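PDB 3LKV: uncharacterized CONSERVED DOMAIN PROTEIN from Vibrio cholerae, which probably binds a small ligand for an ABC transporter, as a periplasmic-type substrate-binding protein, and holds phenylalanine and zinc ions in this crystal. Local coordinates for residues 71-76 / 82-87; 7-12 / 256-261; 144-149 / 184-189. All coordinates share one frame; numbering follows the deposited sequence.

Overall arrangement
Contacts 1 and 2 share the parallel sheet of one lobe, with centres about 14 Å apart, whereas contact 3 belongs to the other lobe, its centre about 29 Å from that of contact 1 and about 41 Å from that of contact 2. Strands 9-15 and 72-76 are neighbours: Asp71 OD2 lies 2.7 Å from Lys10 N, and Val74 N 2.8 Å from Ala12 O, both probable hydrogen bonds. Helices 78-87 (contact 1) and 243-258 (contact 2) cover opposite faces of this sheet. Phenylalanine sits between the lobes, about 9 Å from Gly75 of contact 1 and about 13 Å from the side chain of Val146 in contact 3. Contact 2 closes the loop containing the other two.

Contact 1 (71-76 / 82-87); sequences DVLVGI and QALVSA
Gly75 and Leu84 mark the nearest backbone approach, their CA atoms 7.0 Å apart. Strand 72-76 and helix 82-87 run roughly antiparallel, at 147°, with their axes 8.6 Å apart at closest approach. Leu84, whose CB points toward the strand, makes the whole contact from the helix side. With its CG beside the backbone N (chi1 -69°), it extends its two methyls toward the strand. Its CD1 comes down on the backbone of the strand, 3.6 Å from Gly75 CA and 3.8 Å from Val74 C, so a methyl group packs against the main chain where Gly75 has no side chain to intervene. CD2, the other branch, turns toward Leu73 and meets its CD2 at 4.1 Å. The two leucines cross obliquely. CB of Leu73 also lies near CD1 of Leu84, and the contact between side chains is apolar. Ile93 of the next strand touches Leu84, while Ala12 and Ile91 touch Leu73. Val74 points to the other face of the sheet, where Val254 of helix 243-258 packs. This is the first strand-to-helix packing of a beta-alpha-beta unit, strand 72-76, helix 78-87 and strand 93-98, within the Rossmann-like lobe of a type I periplasmic binding protein.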
# COMPACT_ATOMS: atom_id res chain seq x y z
N ASP A 71 6.00 7.31 17.34
CA ASP A 71 5.51 8.60 17.87
C ASP A 71 4.06 8.43 18.33
O ASP A 71 3.62 9.04 19.33
CB ASP A 71 5.62 9.69 16.81
CG ASP A 71 7.08 9.92 16.35
OD1 ASP A 71 7.87 10.39 17.17
OD2 ASP A 71 7.48 9.63 15.18
N VAL A 72 3.28 7.64 17.60
CA VAL A 72 1.88 7.47 17.94
C VAL A 72 1.45 6.06 17.63
O VAL A 72 1.83 5.50 16.58
CB VAL A 72 0.92 8.48 17.17
CG1 VAL A 72 -0.52 8.26 17.61
CG2 VAL A 72 1.33 9.93 17.43
N LEU A 73 0.69 5.48 18.55
CA LEU A 73 0.13 4.15 18.35
C LEU A 73 -1.35 4.31 18.06
O LEU A 73 -2.01 5.15 18.68
CB LEU A 73 0.32 3.29 19.58
CG LEU A 73 1.73 2.89 19.95
CD1 LEU A 73 1.80 2.66 21.49
CD2 LEU A 73 2.11 1.62 19.18
N VAL A 74 -1.86 3.57 17.08
CA VAL A 74 -3.26 3.66 16.71
C VAL A 74 -3.87 2.27 16.91
O VAL A 74 -3.34 1.26 16.37
CB VAL A 74 -3.46 4.11 15.24
CG1 VAL A 74 -4.94 4.01 14.88
CG2 VAL A 74 -2.94 5.55 15.03
N GLY A 75 -4.90 2.19 17.73
CA GLY A 75 -5.57 0.92 17.93
C GLY A 75 -6.92 0.95 17.25
O GLY A 75 -7.85 1.67 17.69
N ILE A 76 -7.05 0.19 16.18
CA ILE A 76 -8.29 0.13 15.49
C ILE A 76 -9.06 -1.11 16.03
O ILE A 76 -8.62 -2.26 15.84
CB ILE A 76 -8.07 -0.04 13.99
CG1 ILE A 76 -7.28 1.11 13.39
CG2 ILE A 76 -9.39 -0.19 13.27
CD1 ILE A 76 -6.98 0.94 11.83
N GLN A 82 -7.12 -2.23 23.60
CA GLN A 82 -6.93 -2.66 24.95
C GLN A 82 -5.53 -3.19 25.16
O GLN A 82 -4.91 -2.89 26.21
CB GLN A 82 -7.94 -3.74 25.34
CG GLN A 82 -9.37 -3.18 25.58
CD GLN A 82 -10.33 -4.31 25.97
OE1 GLN A 82 -10.37 -5.31 25.30
NE2 GLN A 82 -11.12 -4.11 27.01
N ALA A 83 -5.02 -3.96 24.20
CA ALA A 83 -3.64 -4.46 24.34
C ALA A 83 -2.62 -3.34 24.33
O ALA A 83 -1.56 -3.41 24.99
CB ALA A 83 -3.33 -5.48 23.23
N LEU A 84 -2.90 -2.28 23.56
CA LEU A 84 -1.97 -1.15 23.52
C LEU A 84 -1.92 -0.43 24.88
O LEU A 84 -0.84 -0.07 25.39
CB LEU A 84 -2.34 -0.19 22.43
CG LEU A 84 -2.17 -0.61 20.94
CD1 LEU A 84 -2.67 0.47 20.09
CD2 LEU A 84 -0.74 -0.98 20.59
N VAL A 85 -3.08 -0.21 25.48
CA VAL A 85 -3.19 0.47 26.77
C VAL A 85 -2.46 -0.29 27.87
O VAL A 85 -1.83 0.32 28.78
CB VAL A 85 -4.67 0.75 27.15
CG1 VAL A 85 -4.78 1.18 28.67
CG2 VAL A 85 -5.19 1.81 26.21
N SER A 86 -2.46 -1.61 27.75
CA SER A 86 -1.69 -2.43 28.67
C SER A 86 -0.15 -2.32 28.45
O SER A 86 0.65 -2.30 29.39
CB SER A 86 -2.24 -3.86 28.59
OG SER A 86 -1.30 -4.68 29.23
N ALA A 87 0.26 -2.15 27.19
CA ALA A 87 1.68 -2.20 26.80
C ALA A 87 2.40 -0.88 26.95
O ALA A 87 3.67 -0.81 27.02
CB ALA A 87 1.81 -2.71 25.35

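Contact 2 (7-12 / 256-261); sequences KTAKVA and AILEGK
Leu258 lies within the Schellman motif that ends helix 243-258, and reaches Ala9 and Val11 of strand 9-15. The motif is built from backbone bonds: Lys261 N to Ala256 O at 3.1 Å and Gly260 N to Ile257 O at 2.9 Å. Gly260, with phi at 100°, is its C-prime residue and turns the chain away from the helix. The strand is met by apolar packing. With CG anti to the carbonyl carbon (chi1 -76°), the Leu258 side chain is directed at the sheet, and the same residue also packs on Val72 of the adjacent strand 72-76 and on Asp71 just before it, so it bears on two neighbouring strand regions. The polar bonds are made outside this packing. Lys10, whose CB points away from the helix, gives its NZ to Glu45 OE2 and Asp47 OD2, the two carboxylates that bind a zinc ion, which probably eases the repulsion between them. Thr8 OG1 bonds to Lys49 NZ and Gln64 OE1 of the second subunit. Across the contact itself, both branch methyls of Leu258 face Ala9 CB from the same side, CD1 at 3.7 Å and CD2 at 3.9 Å, and CD1 also lies 4.4 Å from Val11 CG2.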
# COMPACT_ATOMS: atom_id res chain seq x y z
N LYS A 7 12.27 13.48 12.77
CA LYS A 7 11.66 14.27 11.65
C LYS A 7 10.67 13.45 10.76
O LYS A 7 9.73 14.00 10.25
CB LYS A 7 12.74 14.92 10.76
CG LYS A 7 12.14 15.96 9.77
CD LYS A 7 13.04 16.28 8.62
CE LYS A 7 12.16 16.73 7.44
NZ LYS A 7 13.01 17.33 6.37
N THR A 8 10.92 12.15 10.57
CA THR A 8 9.89 11.26 10.03
C THR A 8 8.90 10.90 11.15
O THR A 8 9.30 10.40 12.18
CB THR A 8 10.54 9.95 9.47
OG1 THR A 8 11.36 10.30 8.36
CG2 THR A 8 9.48 8.90 8.99
N ALA A 9 7.61 11.12 10.95
CA ALA A 9 6.64 10.66 11.93
C ALA A 9 6.50 9.14 11.82
O ALA A 9 6.40 8.58 10.70
CB ALA A 9 5.32 11.30 11.68
N LYS A 10 6.46 8.48 12.96
CA LYS A 10 6.28 7.04 12.98
C LYS A 10 4.96 6.70 13.67
O LYS A 10 4.78 6.96 14.83
CB LYS A 10 7.44 6.37 13.69
CG LYS A 10 7.46 4.82 13.59
CD LYS A 10 8.92 4.26 13.92
CE LYS A 10 8.94 2.82 14.54
NZ LYS A 10 9.02 1.65 13.58
N VAL A 11 4.05 6.15 12.88
CA VAL A 11 2.71 5.81 13.31
C VAL A 11 2.56 4.30 13.13
O VAL A 11 2.74 3.78 12.03
CB VAL A 11 1.69 6.58 12.49
CG1 VAL A 11 0.24 6.17 12.85
CG2 VAL A 11 1.93 8.13 12.72
N ALA A 12 2.20 3.61 14.23
CA ALA A 12 2.07 2.17 14.23
C ALA A 12 0.62 1.80 14.52
O ALA A 12 0.08 2.23 15.54
CB ALA A 12 3.02 1.56 15.29
N ALA A 256 -2.49 16.13 15.50
CA ALA A 256 -2.42 17.07 16.62
C ALA A 256 -1.39 16.54 17.61
O ALA A 256 -0.58 17.29 18.14
CB ALA A 256 -3.82 17.26 17.28
N ILE A 257 -1.34 15.24 17.81
CA ILE A 257 -0.39 14.69 18.79
C ILE A 257 1.04 14.86 18.29
O ILE A 257 1.96 15.22 19.03
CB ILE A 257 -0.72 13.21 19.10
CG1 ILE A 257 -2.03 13.18 19.89
CG2 ILE A 257 0.42 12.50 19.86
CD1 ILE A 257 -2.71 11.83 20.09
N LEU A 258 1.23 14.60 17.01
CA LEU A 258 2.55 14.70 16.41
C LEU A 258 3.09 16.12 16.55
O LEU A 258 4.26 16.32 16.64
CB LEU A 258 2.50 14.29 14.92
CG LEU A 258 2.40 12.77 14.65
CD1 LEU A 258 2.18 12.52 13.20
CD2 LEU A 258 3.64 12.01 15.11
N GLU A 259 2.20 17.09 16.58
CA GLU A 259 2.54 18.47 16.71
C GLU A 259 2.65 18.94 18.15
O GLU A 259 2.74 20.11 18.41
CB GLU A 259 1.51 19.32 15.93
CG GLU A 259 1.79 19.21 14.43
CD GLU A 259 0.57 19.39 13.53
OE1 GLU A 259 -0.42 20.09 13.95
OE2 GLU A 259 0.65 18.82 12.38
N GLY A 260 2.68 18.01 19.08
CA GLY A 260 2.94 18.33 20.44
C GLY A 260 1.73 18.43 21.36
O GLY A 260 1.90 18.88 22.48
N LYS A 261 0.53 18.03 20.93
CA LYS A 261 -0.57 17.97 21.86
C LYS A 261 -0.45 16.75 22.74
O LYS A 261 -0.02 15.71 22.25
CB LYS A 261 -1.92 17.95 21.16
CG LYS A 261 -2.36 19.35 20.66
CD LYS A 261 -2.77 20.29 21.79
CE LYS A 261 -4.19 19.91 22.40
NZ LYS A 261 -4.57 20.64 23.68

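Contact 3 (144-149 / 184-189); sequences GVVYNP and QSATQA
Val146 lays both its methyl groups against Ala186 and Thr187, successive residues of helix 183-191. CG1, anti to the backbone N at chi1 176°, meets Ala186 CB at 3.7 Å. The second branch, CG2, is turned into the notch between the two helix residues: it lies 4.1 Å from Ala186 CB, 3.8 Å from Thr187 OG1 and 3.8 Å from Thr187 N. The side chains of Val146 and Thr187 cross at about a right angle, and CG2 of the valine meets the hydroxyl-bearing branch of the threonine. That branch stands anti to the carbonyl carbon (chi1 -54°), beside the backbone N, which lets OG1 fold back along the helix and bond to Val183 O. Met212 of helix 209-218 touches both Val146 and Thr187, and Ala175 of strand 171-176 packs on Ala186. Val145, the preceding residue of the strand, faces Met158 and Leu161 of helix 152-167 instead, so helices 152-167 and 183-191 cover opposite faces of the sheet, as in a Rossmann-like lobe. Helix 183-191 links strand 171-176 to strand 196-199 across strand 142-147, which lies between them. The chemistry is van der Waals packing throughout: the buried threonine oxygen spends its hydroxyl on its own helix, and can therefore sit against a valine methyl without a polar partner in strand 142-147.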
# COMPACT_ATOMS: atom_id res chain seq x y z
N GLY A 144 -32.97 -12.01 17.26
CA GLY A 144 -31.86 -12.92 17.50
C GLY A 144 -30.56 -12.14 17.45
O GLY A 144 -30.44 -11.16 16.68
N VAL A 145 -29.59 -12.55 18.26
CA VAL A 145 -28.31 -11.87 18.23
C VAL A 145 -27.23 -12.82 18.63
O VAL A 145 -27.41 -13.64 19.52
CB VAL A 145 -28.30 -10.57 19.11
CG1 VAL A 145 -28.69 -10.84 20.50
CG2 VAL A 145 -26.91 -9.86 19.06
N VAL A 146 -26.13 -12.78 17.90
CA VAL A 146 -24.96 -13.57 18.20
C VAL A 146 -23.85 -12.58 18.57
O VAL A 146 -23.68 -11.58 17.93
CB VAL A 146 -24.51 -14.36 16.95
CG1 VAL A 146 -23.19 -15.14 17.24
CG2 VAL A 146 -25.65 -15.35 16.52
N TYR A 147 -23.08 -12.90 19.59
CA TYR A 147 -22.02 -12.00 20.00
C TYR A 147 -20.93 -12.76 20.73
O TYR A 147 -21.09 -13.91 21.09
CB TYR A 147 -22.58 -10.90 20.88
CG TYR A 147 -22.92 -11.33 22.26
CD1 TYR A 147 -21.99 -11.19 23.29
CD2 TYR A 147 -24.16 -11.84 22.57
CE1 TYR A 147 -22.32 -11.56 24.59
CE2 TYR A 147 -24.47 -12.23 23.86
CZ TYR A 147 -23.56 -12.10 24.85
OH TYR A 147 -23.88 -12.46 26.13
N ASN A 148 -19.80 -12.09 20.87
CA ASN A 148 -18.61 -12.65 21.50
C ASN A 148 -18.40 -11.98 22.85
O ASN A 148 -18.09 -10.80 22.93
CB ASN A 148 -17.36 -12.48 20.62
CG ASN A 148 -16.10 -13.14 21.25
OD1 ASN A 148 -16.07 -13.50 22.44
ND2 ASN A 148 -15.10 -13.35 20.43
N PRO A 149 -18.60 -12.75 23.93
CA PRO A 149 -18.54 -12.16 25.24
C PRO A 149 -17.12 -11.78 25.63
O PRO A 149 -16.99 -11.01 26.55
CB PRO A 149 -19.11 -13.24 26.16
CG PRO A 149 -18.83 -14.50 25.49
CD PRO A 149 -18.92 -14.18 24.00
N GLN A 184 -21.45 -19.19 12.51
CA GLN A 184 -22.50 -19.81 11.68
C GLN A 184 -23.38 -20.80 12.50
O GLN A 184 -24.61 -20.75 12.47
CB GLN A 184 -21.89 -20.44 10.43
CG GLN A 184 -22.93 -21.10 9.53
CD GLN A 184 -22.38 -21.55 8.16
OE1 GLN A 184 -21.34 -21.14 7.73
NE2 GLN A 184 -23.10 -22.38 7.50
N SER A 185 -22.74 -21.67 13.27
CA SER A 185 -23.48 -22.56 14.17
C SER A 185 -24.36 -21.80 15.18
O SER A 185 -25.46 -22.21 15.43
CB SER A 185 -22.53 -23.39 15.02
OG SER A 185 -21.77 -24.19 14.21
N ALA A 186 -23.80 -20.78 15.81
CA ALA A 186 -24.57 -19.94 16.72
C ALA A 186 -25.79 -19.33 16.00
O ALA A 186 -26.88 -19.38 16.53
CB ALA A 186 -23.69 -18.81 17.31
N THR A 187 -25.61 -18.78 14.81
CA THR A 187 -26.73 -18.25 14.05
C THR A 187 -27.79 -19.34 13.78
O THR A 187 -28.99 -19.13 13.99
CB THR A 187 -26.26 -17.71 12.73
OG1 THR A 187 -25.22 -16.75 12.99
CG2 THR A 187 -27.43 -17.04 11.93
N GLN A 188 -27.33 -20.50 13.34
CA GLN A 188 -28.21 -21.63 13.09
C GLN A 188 -29.00 -22.00 14.34
O GLN A 188 -30.18 -22.27 14.26
CB GLN A 188 -27.40 -22.83 12.64
CG GLN A 188 -28.24 -23.98 12.27
CD GLN A 188 -27.41 -25.22 12.10
OE1 GLN A 188 -26.67 -25.62 13.01
NE2 GLN A 188 -27.51 -25.83 10.93
N ALA A 189 -28.34 -22.02 15.49
CA ALA A 189 -29.03 -22.36 16.72
C ALA A 189 -30.21 -21.42 17.02
O ALA A 189 -31.11 -21.79 17.78
CB ALA A 189 -28.05 -22.36 17.93